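PDB 5XLM: Serine/threonine-protein kinase PknI from Mycobacterium tuberculosis, which phosphorylates proteins on serine and threonine, slows mycobacterial growth within the infected host, and is represented here by its extracellular sensor domain. Local coordinates for residues Q130-L136 with M150-S156; I42-R46 with I168-A172; E76-T82 with P99-F104; K48-Y53 with A164-P169. All blocks are in the same frame, centred on the assembly; numbering follows the deposited sequence.

Contact 1. Residues Q130-L136 with M150-S156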
# COMPACT_ATOMS: atom_id res chain seq x y z
N GLN A 130 -5.84 21.07 -3.24
CA GLN A 130 -4.94 21.33 -2.11
C GLN A 130 -3.88 20.24 -1.98
O GLN A 130 -4.13 19.07 -2.29
CB GLN A 130 -5.74 21.46 -0.81
CG GLN A 130 -6.62 20.25 -0.50
CD GLN A 130 -7.49 20.47 0.72
OE1 GLN A 130 -7.53 21.57 1.29
NE2 GLN A 130 -8.20 19.43 1.14
N ALA A 131 -2.70 20.63 -1.50
CA ALA A 131 -1.57 19.72 -1.39
C ALA A 131 -1.70 18.87 -0.13
O ALA A 131 -1.97 19.38 0.96
CB ALA A 131 -0.26 20.51 -1.35
N THR A 132 -1.50 17.56 -0.29
CA THR A 132 -1.59 16.62 0.82
C THR A 132 -0.37 15.70 0.82
O THR A 132 0.38 15.63 -0.16
CB THR A 132 -2.86 15.76 0.74
OG1 THR A 132 -2.76 14.85 -0.37
CG2 THR A 132 -4.10 16.62 0.56
N THR A 133 -0.18 15.01 1.93
CA THR A 133 0.75 13.90 2.03
C THR A 133 -0.05 12.62 2.22
O THR A 133 -0.89 12.53 3.12
CB THR A 133 1.74 14.08 3.18
OG1 THR A 133 1.04 14.03 4.43
CG2 THR A 133 2.48 15.40 3.06
N GLN A 134 0.20 11.63 1.37
CA GLN A 134 -0.52 10.37 1.40
C GLN A 134 0.47 9.22 1.55
O GLN A 134 1.50 9.18 0.87
CB GLN A 134 -1.36 10.18 0.14
CG GLN A 134 -2.25 11.37 -0.16
CD GLN A 134 -3.29 11.07 -1.23
OE1 GLN A 134 -3.34 9.97 -1.78
NE2 GLN A 134 -4.13 12.06 -1.53
N LEU A 135 0.15 8.30 2.46
CA LEU A 135 0.99 7.13 2.68
C LEU A 135 0.11 5.94 3.04
O LEU A 135 -1.04 6.10 3.46
CB LEU A 135 2.04 7.38 3.78
CG LEU A 135 1.60 7.87 5.16
CD1 LEU A 135 1.10 6.74 6.05
CD2 LEU A 135 2.75 8.60 5.84
N LEU A 136 0.66 4.75 2.86
CA LEU A 136 0.00 3.51 3.23
C LEU A 136 0.77 2.85 4.36
O LEU A 136 1.99 2.70 4.29
CB LEU A 136 -0.08 2.56 2.03
CG LEU A 136 -0.80 1.23 2.28
CD1 LEU A 136 -2.24 1.48 2.71
CD2 LEU A 136 -0.75 0.34 1.05
N MET A 150 -4.75 3.99 4.95
CA MET A 150 -4.18 5.05 4.13
C MET A 150 -4.40 6.38 4.84
O MET A 150 -5.51 6.69 5.26
CB MET A 150 -4.84 5.05 2.75
CG MET A 150 -4.21 5.99 1.73
SD MET A 150 -4.88 5.69 0.08
CE MET A 150 -4.73 7.32 -0.66
N VAL A 151 -3.32 7.14 5.00
CA VAL A 151 -3.34 8.37 5.78
C VAL A 151 -3.09 9.54 4.83
O VAL A 151 -2.04 9.59 4.17
CB VAL A 151 -2.30 8.35 6.91
CG1 VAL A 151 -2.35 9.65 7.70
CG2 VAL A 151 -2.53 7.16 7.83
N VAL A 152 -4.04 10.46 4.78
CA VAL A 152 -3.96 11.63 3.91
C VAL A 152 -4.01 12.87 4.79
O VAL A 152 -5.07 13.21 5.34
CB VAL A 152 -5.09 11.65 2.87
CG1 VAL A 152 -4.90 12.80 1.90
CG2 VAL A 152 -5.16 10.32 2.13
N THR A 153 -2.87 13.55 4.93
CA THR A 153 -2.77 14.75 5.74
C THR A 153 -2.79 15.98 4.84
O THR A 153 -1.98 16.09 3.91
CB THR A 153 -1.49 14.73 6.58
OG1 THR A 153 -1.38 13.47 7.25
CG2 THR A 153 -1.51 15.84 7.62
N VAL A 154 -3.71 16.91 5.13
CA VAL A 154 -3.95 18.07 4.28
C VAL A 154 -3.04 19.22 4.69
O VAL A 154 -2.84 19.47 5.89
CB VAL A 154 -5.43 18.48 4.34
CG1 VAL A 154 -5.68 19.67 3.43
CG2 VAL A 154 -6.33 17.31 3.95
N HIS A 155 -2.51 19.93 3.70
CA HIS A 155 -1.60 21.05 3.93
C HIS A 155 -2.09 22.35 3.30
O HIS A 155 -1.35 23.34 3.28
CB HIS A 155 -0.20 20.72 3.41
CG HIS A 155 0.49 19.63 4.16
ND1 HIS A 155 -0.04 18.37 4.30
CD2 HIS A 155 1.68 19.61 4.81
CE1 HIS A 155 0.78 17.62 5.02
NE2 HIS A 155 1.84 18.35 5.33
N SER A 156 -3.32 22.38 2.78
CA SER A 156 -3.85 23.58 2.15
C SER A 156 -5.38 23.59 2.17
O SER A 156 -6.01 24.64 1.99
CB SER A 156 -3.35 23.71 0.71
OG SER A 156 -1.94 23.88 0.67
O HOH W 1 -0.42 11.33 5.64

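Contact 2. Residues I42-R46 with I168-A172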
# COMPACT_ATOMS: atom_id res chain seq x y z
N ILE A 42 -4.81 -5.47 -2.45
CA ILE A 42 -4.96 -4.37 -1.50
C ILE A 42 -6.36 -3.80 -1.64
O ILE A 42 -6.76 -3.40 -2.74
CB ILE A 42 -3.89 -3.29 -1.71
CG1 ILE A 42 -2.49 -3.88 -1.54
CG2 ILE A 42 -4.11 -2.13 -0.75
CD1 ILE A 42 -1.37 -2.86 -1.65
N GLU A 43 -7.09 -3.75 -0.54
CA GLU A 43 -8.43 -3.18 -0.50
C GLU A 43 -8.38 -1.87 0.27
O GLU A 43 -8.10 -1.87 1.48
CB GLU A 43 -9.43 -4.15 0.12
CG GLU A 43 -10.87 -3.64 0.10
CD GLU A 43 -11.85 -4.61 0.73
OE1 GLU A 43 -11.55 -5.14 1.82
OE2 GLU A 43 -12.92 -4.85 0.12
N ILE A 44 -8.63 -0.77 -0.42
CA ILE A 44 -8.76 0.54 0.21
C ILE A 44 -10.24 0.74 0.53
O ILE A 44 -11.04 1.01 -0.36
CB ILE A 44 -8.22 1.66 -0.69
CG1 ILE A 44 -6.76 1.38 -1.05
CG2 ILE A 44 -8.34 3.01 -0.01
CD1 ILE A 44 -5.83 1.35 0.14
N GLN A 45 -10.59 0.60 1.81
CA GLN A 45 -12.00 0.55 2.22
C GLN A 45 -12.50 1.97 2.46
O GLN A 45 -12.63 2.45 3.59
CB GLN A 45 -12.15 -0.32 3.46
CG GLN A 45 -11.63 -1.73 3.25
CD GLN A 45 -11.66 -2.55 4.53
OE1 GLN A 45 -11.62 -2.00 5.63
NE2 GLN A 45 -11.72 -3.87 4.38
N ARG A 46 -12.81 2.65 1.35
CA ARG A 46 -13.28 4.03 1.39
C ARG A 46 -14.67 4.17 1.99
O ARG A 46 -15.09 5.30 2.27
CB ARG A 46 -13.25 4.63 -0.02
CG ARG A 46 -11.92 5.28 -0.38
CD ARG A 46 -11.89 5.76 -1.83
NE ARG A 46 -10.68 6.52 -2.12
CZ ARG A 46 -9.55 5.99 -2.56
NH1 ARG A 46 -8.50 6.76 -2.80
NH2 ARG A 46 -9.46 4.68 -2.76
N ILE A 168 -8.30 6.04 5.90
CA ILE A 168 -9.08 5.05 5.17
C ILE A 168 -8.53 3.68 5.52
O ILE A 168 -7.37 3.39 5.22
CB ILE A 168 -9.04 5.27 3.65
CG1 ILE A 168 -9.35 6.73 3.32
CG2 ILE A 168 -10.03 4.35 2.96
CD1 ILE A 168 -8.68 7.23 2.05
N PRO A 169 -9.31 2.80 6.16
CA PRO A 169 -8.79 1.46 6.48
C PRO A 169 -8.38 0.70 5.23
O PRO A 169 -8.92 0.91 4.14
CB PRO A 169 -9.98 0.79 7.19
CG PRO A 169 -10.77 1.93 7.75
CD PRO A 169 -10.64 3.03 6.74
N ALA A 170 -7.40 -0.19 5.40
CA ALA A 170 -6.84 -0.94 4.28
C ALA A 170 -6.53 -2.36 4.72
O ALA A 170 -6.13 -2.60 5.86
CB ALA A 170 -5.57 -0.27 3.74
N VAL A 171 -6.72 -3.30 3.80
CA VAL A 171 -6.42 -4.71 4.02
C VAL A 171 -5.60 -5.21 2.84
O VAL A 171 -5.90 -4.88 1.69
CB VAL A 171 -7.70 -5.56 4.20
CG1 VAL A 171 -7.35 -7.04 4.36
CG2 VAL A 171 -8.50 -5.07 5.39
N ALA A 172 -4.57 -6.00 3.13
CA ALA A 172 -3.73 -6.61 2.10
C ALA A 172 -3.64 -8.10 2.36
O ALA A 172 -3.30 -8.52 3.47
CB ALA A 172 -2.34 -5.98 2.08

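Contact 3. Residues E76-T82 with P99-F104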
# COMPACT_ATOMS: atom_id res chain seq x y z
N GLU A 76 17.62 -2.97 7.64
CA GLU A 76 16.32 -2.55 7.15
C GLU A 76 15.75 -3.57 6.18
O GLU A 76 16.49 -4.31 5.53
CB GLU A 76 16.39 -1.18 6.47
CG GLU A 76 16.84 -0.04 7.37
CD GLU A 76 16.89 1.29 6.64
OE1 GLU A 76 16.56 1.32 5.44
OE2 GLU A 76 17.26 2.30 7.28
N CYS A 77 14.42 -3.59 6.08
CA CYS A 77 13.71 -4.37 5.08
C CYS A 77 12.87 -3.43 4.23
O CYS A 77 12.09 -2.63 4.75
CB CYS A 77 12.81 -5.43 5.73
SG CYS A 77 13.65 -6.88 6.40
N LEU A 78 13.05 -3.51 2.91
CA LEU A 78 12.30 -2.70 1.96
C LEU A 78 11.46 -3.59 1.07
O LEU A 78 11.85 -4.73 0.76
CB LEU A 78 13.24 -1.85 1.10
CG LEU A 78 14.15 -0.86 1.82
CD1 LEU A 78 15.05 -0.16 0.82
CD2 LEU A 78 13.32 0.15 2.59
N ALA A 79 10.32 -3.07 0.64
CA ALA A 79 9.41 -3.79 -0.24
C ALA A 79 9.02 -2.87 -1.39
O ALA A 79 8.68 -1.71 -1.17
CB ALA A 79 8.17 -4.26 0.51
N ALA A 80 9.09 -3.39 -2.61
CA ALA A 80 8.67 -2.69 -3.80
C ALA A 80 7.45 -3.39 -4.38
O ALA A 80 7.38 -4.62 -4.40
CB ALA A 80 9.79 -2.63 -4.84
N ALA A 81 6.48 -2.60 -4.84
CA ALA A 81 5.24 -3.15 -5.36
C ALA A 81 4.92 -2.50 -6.70
O ALA A 81 4.85 -1.27 -6.80
CB ALA A 81 4.08 -2.92 -4.38
N THR A 82 4.73 -3.33 -7.73
CA THR A 82 4.31 -2.86 -9.04
C THR A 82 2.86 -3.28 -9.27
O THR A 82 2.47 -4.40 -8.92
CB THR A 82 5.22 -3.39 -10.15
OG1 THR A 82 4.72 -2.94 -11.43
CG2 THR A 82 5.30 -4.91 -10.13
N PRO A 99 6.23 2.05 -9.50
CA PRO A 99 6.17 1.24 -8.28
C PRO A 99 6.38 2.10 -7.04
O PRO A 99 7.15 3.06 -7.04
CB PRO A 99 7.32 0.24 -8.46
CG PRO A 99 8.31 0.98 -9.31
CD PRO A 99 7.48 1.81 -10.26
N PHE A 100 5.68 1.74 -5.97
CA PHE A 100 5.85 2.40 -4.69
C PHE A 100 6.60 1.48 -3.73
O PHE A 100 6.58 0.26 -3.86
CB PHE A 100 4.50 2.83 -4.09
CG PHE A 100 3.70 1.71 -3.47
CD1 PHE A 100 2.86 0.93 -4.24
CD2 PHE A 100 3.77 1.47 -2.11
CE1 PHE A 100 2.12 -0.09 -3.67
CE2 PHE A 100 3.04 0.45 -1.53
CZ PHE A 100 2.21 -0.33 -2.31
N LEU A 101 7.27 2.10 -2.76
CA LEU A 101 8.17 1.39 -1.87
C LEU A 101 7.63 1.45 -0.44
O LEU A 101 7.03 2.44 -0.03
CB LEU A 101 9.58 2.01 -1.92
CG LEU A 101 10.10 2.34 -3.32
CD1 LEU A 101 11.44 3.05 -3.25
CD2 LEU A 101 10.20 1.08 -4.17
N MET A 102 7.85 0.37 0.30
CA MET A 102 7.50 0.32 1.71
C MET A 102 8.71 -0.10 2.53
O MET A 102 9.49 -0.96 2.11
CB MET A 102 6.33 -0.64 1.98
CG MET A 102 5.11 -0.37 1.14
SD MET A 102 3.64 -1.25 1.72
CE MET A 102 3.20 -0.26 3.14
N GLN A 103 8.87 0.52 3.70
CA GLN A 103 9.95 0.22 4.62
C GLN A 103 9.35 -0.28 5.92
O GLN A 103 8.44 0.35 6.47
CB GLN A 103 10.82 1.46 4.87
CG GLN A 103 11.97 1.24 5.83
CD GLN A 103 12.90 2.43 5.90
OE1 GLN A 103 12.74 3.41 5.16
NE2 GLN A 103 13.89 2.35 6.78
N PHE A 104 9.84 -1.41 6.41
CA PHE A 104 9.36 -1.95 7.68
C PHE A 104 10.09 -1.27 8.83
O PHE A 104 11.33 -1.18 8.84
CB PHE A 104 9.56 -3.46 7.76
CG PHE A 104 8.79 -4.10 8.88
CD1 PHE A 104 7.47 -4.47 8.71
CD2 PHE A 104 9.38 -4.32 10.12
CE1 PHE A 104 6.75 -5.06 9.74
CE2 PHE A 104 8.67 -4.91 11.15
CZ PHE A 104 7.35 -5.28 10.96

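Contact 4. Residues K48-Y53 with A164-P169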
# COMPACT_ATOMS: atom_id res chain seq x y z
N LYS A 48 -15.26 3.42 4.89
CA LYS A 48 -14.96 3.69 6.29
C LYS A 48 -14.06 4.91 6.45
O LYS A 48 -13.38 5.05 7.47
CB LYS A 48 -14.32 2.47 6.95
CG LYS A 48 -15.15 1.20 6.87
CD LYS A 48 -14.25 -0.02 6.96
CE LYS A 48 -15.03 -1.27 7.35
NZ LYS A 48 -14.13 -2.44 7.47
N GLN A 49 -14.03 5.79 5.45
CA GLN A 49 -13.17 6.96 5.48
C GLN A 49 -13.59 7.92 6.59
O GLN A 49 -14.78 8.15 6.81
CB GLN A 49 -13.22 7.66 4.12
CG GLN A 49 -12.47 8.97 4.07
CD GLN A 49 -12.36 9.50 2.66
OE1 GLN A 49 -12.34 8.74 1.69
NE2 GLN A 49 -12.30 10.82 2.53
N THR A 50 -12.60 8.48 7.28
CA THR A 50 -12.83 9.41 8.38
C THR A 50 -12.13 10.73 8.11
O THR A 50 -11.11 10.79 7.41
CB THR A 50 -12.34 8.84 9.72
OG1 THR A 50 -10.92 8.66 9.67
CG2 THR A 50 -13.01 7.50 10.01
N TYR A 51 -12.69 11.80 8.67
CA TYR A 51 -12.13 13.15 8.59
C TYR A 51 -11.90 13.63 10.02
O TYR A 51 -12.83 14.07 10.69
CB TYR A 51 -13.08 14.08 7.83
CG TYR A 51 -12.54 15.46 7.55
CD1 TYR A 51 -11.84 15.73 6.37
CD2 TYR A 51 -12.73 16.51 8.44
CE1 TYR A 51 -11.35 16.99 6.10
CE2 TYR A 51 -12.24 17.78 8.18
CZ TYR A 51 -11.55 18.01 7.01
OH TYR A 51 -11.05 19.27 6.74
N ASP A 52 -10.64 13.54 10.47
CA ASP A 52 -10.29 13.78 11.88
C ASP A 52 -11.10 12.87 12.80
O ASP A 52 -11.78 13.32 13.72
CB ASP A 52 -10.46 15.25 12.26
CG ASP A 52 -9.32 16.12 11.77
OD1 ASP A 52 -8.18 15.62 11.70
OD2 ASP A 52 -9.56 17.31 11.47
N TYR A 53 -11.03 11.56 12.52
CA TYR A 53 -11.69 10.50 13.29
C TYR A 53 -13.21 10.53 13.17
O TYR A 53 -13.88 9.60 13.63
CB TYR A 53 -11.28 10.57 14.77
CG TYR A 53 -9.80 10.33 15.02
CD1 TYR A 53 -9.21 9.13 14.68
CD2 TYR A 53 -9.02 11.31 15.60
CE1 TYR A 53 -7.86 8.91 14.92
CE2 TYR A 53 -7.67 11.11 15.84
CZ TYR A 53 -7.10 9.90 15.50
OH TYR A 53 -5.76 9.69 15.73
N ALA A 164 -6.41 18.85 8.32
CA ALA A 164 -7.07 17.64 8.79
C ALA A 164 -6.30 16.40 8.35
O ALA A 164 -5.33 16.46 7.58
CB ALA A 164 -8.51 17.58 8.28
N VAL A 165 -6.74 15.24 8.84
CA VAL A 165 -6.11 13.96 8.56
C VAL A 165 -7.20 12.99 8.13
O VAL A 165 -8.07 12.63 8.93
CB VAL A 165 -5.34 13.40 9.76
CG1 VAL A 165 -4.76 12.04 9.43
CG2 VAL A 165 -4.25 14.37 10.19
N ILE A 166 -7.16 12.56 6.87
CA ILE A 166 -8.12 11.60 6.34
C ILE A 166 -7.54 10.20 6.49
O ILE A 166 -6.42 9.93 6.04
CB ILE A 166 -8.44 11.90 4.87
CG1 ILE A 166 -8.89 13.35 4.71
CG2 ILE A 166 -9.50 10.95 4.35
CD1 ILE A 166 -9.23 13.73 3.28
N ARG A 167 -8.31 9.31 7.11
CA ARG A 167 -7.89 7.93 7.35
C ARG A 167 -8.85 6.98 6.66
O ARG A 167 -10.07 7.11 6.81
CB ARG A 167 -7.82 7.63 8.85
CG ARG A 167 -6.75 8.43 9.58
CD ARG A 167 -6.73 8.10 11.07
NE ARG A 167 -5.76 8.91 11.79
CZ ARG A 167 -6.01 10.12 12.28
NH1 ARG A 167 -7.21 10.66 12.12
NH2 ARG A 167 -5.07 10.79 12.92
N ILE A 168 -8.30 6.04 5.90
CA ILE A 168 -9.08 5.05 5.17
C ILE A 168 -8.53 3.68 5.52
O ILE A 168 -7.37 3.39 5.22
CB ILE A 168 -9.04 5.27 3.65
CG1 ILE A 168 -9.35 6.73 3.32
CG2 ILE A 168 -10.03 4.35 2.96
CD1 ILE A 168 -8.68 7.23 2.05
N PRO A 169 -9.31 2.80 6.16
CA PRO A 169 -8.79 1.46 6.48
C PRO A 169 -8.38 0.70 5.23
O PRO A 169 -8.92 0.91 4.14
CB PRO A 169 -9.98 0.79 7.19
CG PRO A 169 -10.77 1.93 7.75
CD PRO A 169 -10.64 3.03 6.74
O HOH W 2 -6.86 13.09 13.23

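Contact 1. Residues Q130-L136 with M150-S156
Met150 starts opposite Leu136 in the beta hairpin of strands 131-140 and 146-154, adjacent members of an antiparallel barrel. Its extended side chain leans diagonally toward Gln134, bringing methyl CE to 3.2 Å from Gln134 OE1. Val151 lies on the other side of the sheet and exchanges two backbone hydrogen bonds with Leu135; the two side chains run alongside each other, Leu135 CD1 being 3.9 Å from Val151 CB. With Val152 the chain returns to the Met150 side, and both its methyls border the Gln134 chain, CG1 lying 3.6 Å from Gln134 CG. Gln134 NE2 bonds weakly to Thr132 OG1, a hydroxyl also hydrogen-bonded to Val116 O of the next strand. Thr153 is doubly bonded to Thr133 through the backbone, and a water joins Thr153 OG1 to Thr133 O. Val154 then presents CG1 to the amide of Gln130, 3.4 Å from CD; a Gln130 side chain tucked over its own backbone (chi1 56°) brings the amide there. Past the strand, the poorly ordered His155 still donates its backbone N to Ala131 O; its side chain crosses that of Thr133 at about a right angle, CE1 coming 3.4 Å from Thr133 CG2.

Contact 2. Residues I42-R46 with I168-A172
Ile42, Glu43 and Ile44 pair with Ala172, Val171 and Ala170 where the first and last long strands, 38-51 and 165-174, meet and close the antiparallel barrel. Joining two parts of the chain more than 120 residues apart, this seam illustrates how a barrel turns a sheet with two edges into a continuous wall. The short strand axes are 4.7 Å apart and run at 167°. Glu43 and Val171 form the hydrogen-bonded pair, with a nearly straight bond from Glu43 N to Val171 O (2.8 Å) and a return bond from Val171 N. Two residues on, Gln45 N reaches Pro169 O, although Gln45 is already the centre of an inverse gamma turn in which Arg46 N bonds back to Ile44 O.

On the side of Ile42 and Ile44 the packing is apolar. Ile44 divides its branches: CD1 reaches the methyl of Ala170 at 4.0 Å, while, with CG1 beside the backbone N (chi1 -57°), CG2 is left anti to that N and meets Ile168 CG2 at 3.7 Å. Ala170 and Ala172 in turn touch Leu136 and Leu138 of strand 131-140, and Ile42 packs on Trp66. On the side of Glu43 and Val171 polar groups join in. There the extended Gln45 chain crosses Pro169 nearly at a right angle, its OE1 packing 3.6 Å from Pro169 CB and hydrogen-bonded to Lys48 NZ, so both ends of the amide are held. The other end passes Val171 CG2 and gives NE2, in the amide plane, to Glu43 OE1 at 2.9 Å, approaching the carboxylate from above its plane.

Contact 3. Residues E76-T82 with P99-F104
The Phe100 ring receives the methyl of Ala81 at a slant, CE1 lying 3.5 Å from Ala81 CB, and it makes an edge-to-face pair with Trp66 of strand 62-72, on the far side of strand 77-83. Its CG is flanked by backbone N and C (chi1 77°), a torsion that carries the ring back toward the partner strand. Phe104 does the reverse: CG, anti to the backbone N (chi1 -166°), leads the ring away from Cys77 toward Trp109, with which it forms a second edge-to-face pair. At the exposed end, the Glu76 carboxylate and Gln103 amide are turned 35° against each other; OE1 and NE2 come to 3.2 Å, but with an angle too poor for a hydrogen bond. Between these groups runs a regular antiparallel pairing of barrel strands 77-83 and 100-105. Ala79 N to Met102 O and Met102 N to Ala79 O are both 2.7 Å. Ala81 and Phe100 also exchange two bonds, and Phe104 N reaches Cys77 O; the disulfide with Cys72 ties Cys77 to strand 62-72. Ala79 and Met102 side chains both touch Trp109 of strand 108-117. On the other side, Leu78 CD2 lies 3.6 Å from Gln103 CB, and Leu101 CD2 meets Ala80 CB at 3.8 Å.

Contact 4. Residues K48-Y53 with A164-P169
Tyr53 and Arg167 lie flat on one another: ring and guanidinium planes differ by 6° and their centres are 3.9 Å apart, an off-centre cation-pi stack. The Arg167 chain, extended from CG to NE (chi2 180°, chi3 -177°), carries the guanidinium out to the ring. The opposite face of the guanidinium is covered by Val165 CG1. At its edge a water accepts from Arg167 NH1 at 2.7 Å and donates to Asp52 OD1, linking charges that do not touch directly, which probably favours the ionised carboxylate. The same OD1 takes the backbone N of Val165, approaching from above the carboxylate plane, while Asp52 N bonds to Val165 O. Tyr51 points to the other side of the sheet, where Ala164 CB sits over its ring face as a CH-pi contact, 3.3 Å from CZ. Ile166 CG1 meets the same ring obliquely, and Ile166 CG2 lies against the Gln49 chain, 3.6 Å from CG. Thr50 OG1 lies 3.4 Å from Arg167 CB and gives a weak hydrogen bond to Arg167 O, beside the paired backbone bonds between these residues. Here the pairing of first and last long strands completes an unbroken ring of antiparallel neighbours, as in a closed beta barrel.

Overall arrangement
Contacts 2 and 4 are successive parts of one seam between strands 38-51 and 165-174, with centres 12 Å apart and Ile168 and Pro169 in common. Contact 1 lies next along the barrel wall, its centre 11 Å from that of contact 4; a probable hydrogen bond from Met150 N to Ile168 O (2.7 Å) joins it to both. Contact 3 belongs to the far wall, its centre about 17 Å from contact 2 and 24 Å from contact 4. Even so, Met102 CE approaches Leu136 O at 3.4 Å, linking contacts 3 and 1. Contact 3 and then contact 1 follow in series within the long loop that the seam closes. The contacts build the sensor domain; the kinase catalytic domain lies outside this chain.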